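Long-range contacts in d-3-phosphoglycerate dehydrogenase oxidoreductase protein (Ralstonia solanacearum, PDB 3GG9), which probably oxidises D-3-phosphoglycerate with NAD as cofactor, as a member of the D-isomer specific 2-hydroxyacid dehydrogenase family: residues Val109-Leu114 against Ile301-Arg306; Ser220-Leu225 against Asn249-Glu254. All coordinates share one frame; numbering follows the deposited sequence.

Contact 1: Val109-Leu114 against Ile301-Arg306; sequences VAPAEL and IGYVER. With SO4 (sulfate ion), chain G.
Pro111 lays the edge of its pyrrolidine ring over one face of the Tyr303 phenol; Tyr303 is modelled in two conformers, of which this is one. CB takes part in a CH-pi contact 4.1 Å from the ring centroid and 20° off the normal, displaced toward the rim. CG reaches further out, to 3.4 Å from CE1, so the proline meets the CE1–CZ side of the ring. Tyr303 carries its CG beside its backbone N (chi1 -61°), which swings the phenol across the helix, beneath Pro111, from a CB that does not itself face it. Ile171 of helix 170-181 touches both partners.

Beyond the proline, the helix rests on backbone. Leu114 drapes its branch over Gly302, with CG 3.7 Å from the glycine CA, where there is no side chain to hold it off. CD2 of Leu114 meets CG1 of Ile301 at 4.1 Å, the two side chains crossing at about a right angle. Gly302 O lies 3.2 Å from Ala110 O, an acceptor facing an acceptor; Arg124 of the second subunit reconciles them by donating to both oxygens and to Ile301 O.

Ala110 turns its methyl to the other side of Gly302 O, CB lying 4.0 Å from Glu305 OE1. Glu305 is the N-cap of helix 306-324: bent at chi2 (-83°), it turns its carboxylate back to the amides of Glu307 and Ser308, and OE2 also accepts from Val157 N of the second subunit. The contact thus joins the starts of helices 109-123 and 306-324, the two interdomain crossings of the two-domain D-2-hydroxyacid dehydrogenase fold.

Contact 2: Ser220-Leu225 against Asn249-Glu254; sequences SVHLRL and NTSRAE. With SO4 (sulfate ion), chain F; SO4 (sulfate ion), chain E.
Ser251 drives its hydroxyl into the backbone of the other segment, OG donating to Val221 O at 2.7 Å from above the carbonyl plane (by 38°). Ser251 OG accepts a weak bond from Leu223 N, 3.4 Å away, and one from a water that also contacts His222 ND1. Farther along, Leu225 sets CD2 over the centre of the Arg252 guanidinium, 3.6 Å above its plane in the conformer given, the two crossing at about a right angle. CD2 also lies 3.8 Å from OE2 of Glu254, which forms a salt bridge with Arg252 NH2 whose hydrogen bond is weak.

These loops leave the C-terminal ends of the neighbouring parallel strands 218-221 and 246-249 of the Rossmann sheet, the end at which this fold binds its nucleotide. Asn249 shapes one of them: OD1 takes the amide of Ser251 at 2.9 Å in an Asx turn, while ND2 reaches Arg252 O at 3.0 Å. A second water bridges the two segments, donating to Val221 O and accepting from Thr250 N. Thr250 OG1 is bonded to Thr115 OG1 of helix 109-123. Arg224 grips one sulfate through NE and NH1, the latter 2.7 Å from O1, and a second through NH2.

In the fold
Contact 2 falls in sequence between the two segments of contact 1, and their centres are 14 Å apart. They touch at two points: Leu114 CD1 packs 4.1 Å from Thr250 CG2, and Tyr303 OH lies 4.0 Å from Arg224 NH1. Helix 109-123 is therefore shared, receiving loop 301-306 near its start and the 249-254 loop one turn on. One of the two sulfates held by Arg224 also binds the amides of Lys170 and Ile171, within the GxGxxG-like turn, consistent with a phosphate site of the cofactor. Bound glycerol comes within about 4 Å, nearest atoms, of the Tyr303 side chain, and glycerol within about 3 Å of that of Ser251, suggesting that both contacts border the interdomain cleft.

Contact 1: Val109-Leu114 against Ile301-Arg306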
loop_
_atom_site.group_PDB
_atom_site.type_symbol
_atom_site.label_atom_id
_atom_site.label_comp_id
_atom_site.label_asym_id
_atom_site.label_seq_id
_atom_site.Cartn_x
_atom_site.Cartn_y
_atom_site.Cartn_z
ATOM N N VAL A 109 11.847 -4.697 -10.988
ATOM C CA VAL A 109 11.713 -4.182 -9.625
ATOM C C VAL A 109 10.500 -3.277 -9.409
ATOM O O VAL A 109 9.760 -3.499 -8.454
ATOM C CB VAL A 109 12.985 -3.467 -9.167
ATOM C CG1 VAL A 109 12.836 -2.958 -7.727
ATOM C CG2 VAL A 109 14.169 -4.450 -9.296
ATOM N N ALA A 110 10.312 -2.281 -10.275
ATOM C CA ALA A 110 9.146 -1.348 -10.158
ATOM C C ALA A 110 7.783 -2.021 -10.225
ATOM O O ALA A 110 6.924 -1.726 -9.386
ATOM C CB ALA A 110 9.225 -0.202 -11.160
ATOM N N PRO A 111 7.559 -2.915 -11.208
ATOM C CA PRO A 111 6.272 -3.619 -11.153
ATOM C C PRO A 111 6.125 -4.644 -10.038
ATOM O O PRO A 111 5.018 -4.912 -9.626
ATOM C CB PRO A 111 6.169 -4.283 -12.543
ATOM C CG PRO A 111 7.604 -4.496 -12.931
ATOM C CD PRO A 111 8.300 -3.255 -12.442
ATOM N N ALA A 112 7.224 -5.234 -9.544
ATOM C CA ALA A 112 7.106 -6.119 -8.390
ATOM C C ALA A 112 6.709 -5.331 -7.135
ATOM O O ALA A 112 5.847 -5.762 -6.356
ATOM C CB ALA A 112 8.435 -6.866 -8.128
ATOM N N GLU A 113 7.347 -4.189 -6.917
ATOM C CA GLU A 113 7.036 -3.393 -5.746
ATOM C C GLU A 113 5.614 -2.883 -5.850
ATOM O O GLU A 113 4.899 -2.799 -4.866
ATOM C CB GLU A 113 7.983 -2.227 -5.614
ATOM C CG GLU A 113 9.383 -2.732 -5.233
ATOM C CD GLU A 113 10.295 -1.648 -4.724
ATOM O OE1 GLU A 113 9.842 -0.503 -4.610
ATOM O OE2 GLU A 113 11.476 -1.943 -4.414
ATOM N N LEU A 114 5.239 -2.556 -7.057
ATOM C CA LEU A 114 3.870 -2.049 -7.281
ATOM C C LEU A 114 2.829 -3.126 -6.967
ATOM O O LEU A 114 1.795 -2.833 -6.352
ATOM C CB LEU A 114 3.733 -1.565 -8.708
ATOM C CG LEU A 114 2.457 -0.753 -9.024
ATOM C CD1 LEU A 114 1.273 -1.660 -9.466
ATOM C CD2 LEU A 114 2.045 0.170 -7.841
ATOM N N ILE A 301 0.282 1.700 -13.543
ATOM C CA ILE A 301 1.467 2.400 -12.962
ATOM C C ILE A 301 2.608 1.474 -12.541
ATOM O O ILE A 301 3.631 1.931 -11.990
ATOM C CB ILE A 301 1.057 3.301 -11.787
ATOM C CG1 ILE A 301 0.258 2.497 -10.724
ATOM C CG2 ILE A 301 0.276 4.511 -12.336
ATOM C CD1 ILE A 301 -0.189 3.304 -9.485
ATOM N N GLY A 302 2.456 0.182 -12.806
ATOM C CA GLY A 302 3.553 -0.791 -12.564
ATOM C C GLY A 302 4.957 -0.284 -12.914
ATOM O O GLY A 302 5.840 -0.356 -12.081
ATOM N N TYR A 303 5.145 0.270 -14.117
ATOM C CA TYR A 303 6.474 0.735 -14.567
ATOM C C TYR A 303 6.652 2.247 -14.465
ATOM O O TYR A 303 7.728 2.767 -14.782
ATOM C CB TYR A 303 6.767 0.272 -16.007
ATOM C CG TYR A 303 6.776 -1.223 -16.141
ATOM C CD1 TYR A 303 7.960 -1.941 -16.015
ATOM C CD2 TYR A 303 5.596 -1.927 -16.371
ATOM C CE1 TYR A 303 7.964 -3.300 -16.118
ATOM C CE2 TYR A 303 5.593 -3.302 -16.473
ATOM C CZ TYR A 303 6.774 -3.983 -16.332
ATOM O OH TYR A 303 6.747 -5.346 -16.429
ATOM N N VAL A 304 5.589 2.955 -14.050
ATOM C CA VAL A 304 5.634 4.427 -13.887
ATOM C C VAL A 304 6.302 4.778 -12.559
ATOM O O VAL A 304 5.677 4.839 -11.514
ATOM C CB VAL A 304 4.227 5.097 -14.069
ATOM C CG1 VAL A 304 4.325 6.617 -14.092
ATOM C CG2 VAL A 304 3.630 4.630 -15.372
ATOM N N GLU A 305 7.615 4.949 -12.612
ATOM C CA GLU A 305 8.396 5.130 -11.410
ATOM C C GLU A 305 9.680 5.828 -11.868
ATOM O O GLU A 305 10.187 5.537 -12.946
ATOM C CB GLU A 305 8.663 3.762 -10.759
ATOM C CG GLU A 305 9.458 3.779 -9.459
ATOM C CD GLU A 305 10.961 3.832 -9.652
ATOM O OE1 GLU A 305 11.490 3.049 -10.481
ATOM O OE2 GLU A 305 11.623 4.647 -8.957
ATOM N N ARG A 306 10.216 6.705 -11.033
ATOM C CA ARG A 306 11.292 7.614 -11.448
ATOM C C ARG A 306 12.577 6.918 -11.908
ATOM O O ARG A 306 13.137 7.273 -12.947
ATOM C CB ARG A 306 11.580 8.660 -10.363
ATOM C CG ARG A 306 11.787 8.098 -8.970
ATOM C CD ARG A 306 12.881 8.872 -8.285
ATOM N NE ARG A 306 13.552 8.105 -7.240
ATOM C CZ ARG A 306 14.859 8.180 -7.007
ATOM N NH1 ARG A 306 15.622 8.963 -7.764
ATOM N NH2 ARG A 306 15.410 7.458 -6.038
HETATM S S SO4 G . 18.459 9.594 -4.885
HETATM O O1 SO4 G . 19.904 9.688 -5.100
HETATM O O2 SO4 G . 18.006 8.253 -5.242
HETATM O O3 SO4 G . 18.159 9.848 -3.477
HETATM O O4 SO4 G . 17.753 10.585 -5.701
#

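Contact 2: Ser220-Leu225 against Asn249-Glu254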
loop_
_atom_site.group_PDB
_atom_site.type_symbol
_atom_site.label_atom_id
_atom_site.label_comp_id
_atom_site.label_asym_id
_atom_site.label_seq_id
_atom_site.Cartn_x
_atom_site.Cartn_y
_atom_site.Cartn_z
ATOM N N SER A 220 -1.601 -13.764 -6.849
ATOM C CA SER A 220 -1.091 -12.754 -7.741
ATOM C C SER A 220 -0.559 -13.367 -9.007
ATOM O O SER A 220 0.209 -14.351 -8.961
ATOM C CB SER A 220 -0.034 -11.892 -7.055
ATOM O OG SER A 220 0.344 -10.846 -7.920
ATOM N N VAL A 221 -0.962 -12.763 -10.128
ATOM C CA VAL A 221 -0.639 -13.240 -11.498
ATOM C C VAL A 221 0.566 -12.553 -12.152
ATOM O O VAL A 221 0.576 -11.333 -12.334
ATOM C CB VAL A 221 -1.883 -13.098 -12.444
ATOM C CG1 VAL A 221 -1.616 -13.792 -13.761
ATOM C CG2 VAL A 221 -3.061 -13.729 -11.798
ATOM N N HIS A 222 1.581 -13.349 -12.508
ATOM C CA HIS A 222 2.782 -12.833 -13.159
ATOM C C HIS A 222 3.167 -13.583 -14.427
ATOM O O HIS A 222 4.169 -14.298 -14.465
ATOM C CB HIS A 222 3.904 -12.812 -12.154
ATOM C CG HIS A 222 3.568 -12.000 -10.955
ATOM N ND1 HIS A 222 3.562 -10.626 -10.979
ATOM C CD2 HIS A 222 3.141 -12.363 -9.725
ATOM C CE1 HIS A 222 3.179 -10.177 -9.799
ATOM N NE2 HIS A 222 2.909 -11.210 -9.025
ATOM N N LEU A 223 2.370 -13.387 -15.469
ATOM C CA LEU A 223 2.545 -14.089 -16.739
ATOM C C LEU A 223 2.632 -13.077 -17.865
ATOM O O LEU A 223 1.993 -12.029 -17.808
ATOM C CB LEU A 223 1.344 -15.010 -17.003
ATOM C CG LEU A 223 1.017 -16.130 -16.016
ATOM C CD1 LEU A 223 -0.347 -16.736 -16.313
ATOM C CD2 LEU A 223 2.111 -17.205 -16.070
ATOM N N ARG A 224 3.425 -13.392 -18.880
ATOM C CA ARG A 224 3.441 -12.635 -20.118
ATOM C C ARG A 224 2.251 -13.109 -20.938
ATOM O O ARG A 224 1.847 -14.290 -20.843
ATOM C CB ARG A 224 4.754 -12.858 -20.881
ATOM C CG ARG A 224 6.026 -12.357 -20.146
ATOM C CD ARG A 224 6.317 -10.877 -20.412
ATOM N NE ARG A 224 7.205 -10.291 -19.401
ATOM C CZ ARG A 224 7.436 -8.985 -19.230
ATOM N NH1 ARG A 224 8.267 -8.588 -18.278
ATOM N NH2 ARG A 224 6.848 -8.065 -19.996
ATOM N N LEU A 225 1.678 -12.188 -21.708
ATOM C CA LEU A 225 0.538 -12.501 -22.575
ATOM C C LEU A 225 1.012 -13.058 -23.923
ATOM O O LEU A 225 1.804 -12.423 -24.625
ATOM C CB LEU A 225 -0.337 -11.270 -22.810
ATOM C CG LEU A 225 -1.666 -11.517 -23.549
ATOM C CD1 LEU A 225 -2.531 -12.532 -22.841
ATOM C CD2 LEU A 225 -2.411 -10.213 -23.746
ATOM N N ASN A 249 -3.837 -8.642 -10.191
ATOM C CA ASN A 249 -3.327 -8.736 -11.558
ATOM C C ASN A 249 -2.684 -7.436 -11.996
ATOM O O ASN A 249 -3.373 -6.491 -12.385
ATOM C CB ASN A 249 -4.439 -9.154 -12.548
ATOM C CG ASN A 249 -3.905 -9.429 -13.955
ATOM O OD1 ASN A 249 -2.698 -9.492 -14.187
ATOM N ND2 ASN A 249 -4.809 -9.585 -14.898
ATOM N N THR A 250 -1.352 -7.405 -11.955
ATOM C CA THR A 250 -0.614 -6.306 -12.527
ATOM C C THR A 250 0.079 -6.712 -13.840
ATOM O O THR A 250 1.004 -6.039 -14.281
ATOM C CB THR A 250 0.462 -5.803 -11.530
ATOM O OG1 THR A 250 1.373 -6.867 -11.290
ATOM C CG2 THR A 250 -0.174 -5.427 -10.198
ATOM N N SER A 251 -0.362 -7.798 -14.465
ATOM C CA SER A 251 0.290 -8.287 -15.682
ATOM C C SER A 251 -0.389 -7.781 -16.952
ATOM O O SER A 251 0.019 -6.753 -17.522
ATOM C CB SER A 251 0.376 -9.809 -15.667
ATOM O OG SER A 251 1.363 -10.272 -14.743
ATOM N N ARG A 252 -1.394 -8.526 -17.413
ATOM C CA ARG A 252 -2.204 -8.122 -18.563
ATOM C C ARG A 252 -3.649 -8.540 -18.293
ATOM O O ARG A 252 -3.895 -9.609 -17.718
ATOM C CB ARG A 252 -1.707 -8.771 -19.871
ATOM C CG ARG A 252 -0.378 -8.239 -20.464
ATOM C CD ARG A 252 -0.447 -6.786 -20.960
ATOM N NE ARG A 252 -1.478 -6.576 -21.980
ATOM C CZ ARG A 252 -1.303 -6.730 -23.295
ATOM N NH1 ARG A 252 -0.127 -7.106 -23.783
ATOM N NH2 ARG A 252 -2.318 -6.509 -24.133
ATOM N N ALA A 253 -4.604 -7.691 -18.687
ATOM C CA ALA A 253 -6.042 -7.976 -18.459
ATOM C C ALA A 253 -6.566 -9.233 -19.165
ATOM O O ALA A 253 -7.429 -9.958 -18.645
ATOM C CB ALA A 253 -6.881 -6.767 -18.872
ATOM N N GLU A 254 -6.007 -9.511 -20.329
ATOM C CA GLU A 254 -6.490 -10.562 -21.212
ATOM C C GLU A 254 -6.021 -11.956 -20.784
ATOM O O GLU A 254 -6.430 -12.963 -21.371
ATOM C CB GLU A 254 -6.073 -10.258 -22.660
ATOM C CG GLU A 254 -6.634 -8.942 -23.224
ATOM C CD GLU A 254 -5.707 -7.719 -23.058
ATOM O OE1 GLU A 254 -5.944 -6.729 -23.781
ATOM O OE2 GLU A 254 -4.764 -7.726 -22.215
HETATM S S SO4 F . 9.089 -11.655 -16.384
HETATM O O1 SO4 F . 9.618 -10.329 -16.689
HETATM O O2 SO4 F . 8.194 -12.127 -17.454
HETATM O O3 SO4 F . 10.232 -12.569 -16.291
HETATM O O4 SO4 F . 8.309 -11.593 -15.139
HETATM S S SO4 E . 9.615 -4.706 -20.100
HETATM O O1 SO4 E . 9.186 -3.326 -20.006
HETATM O O2 SO4 E . 10.573 -4.857 -21.179
HETATM O O3 SO4 E . 10.250 -5.092 -18.846
HETATM O O4 SO4 E . 8.430 -5.528 -20.338
HETATM O O HOH W 1 -0.202 -9.544 -10.447
HETATM O O HOH W 2 3.743 -9.463 -13.705
#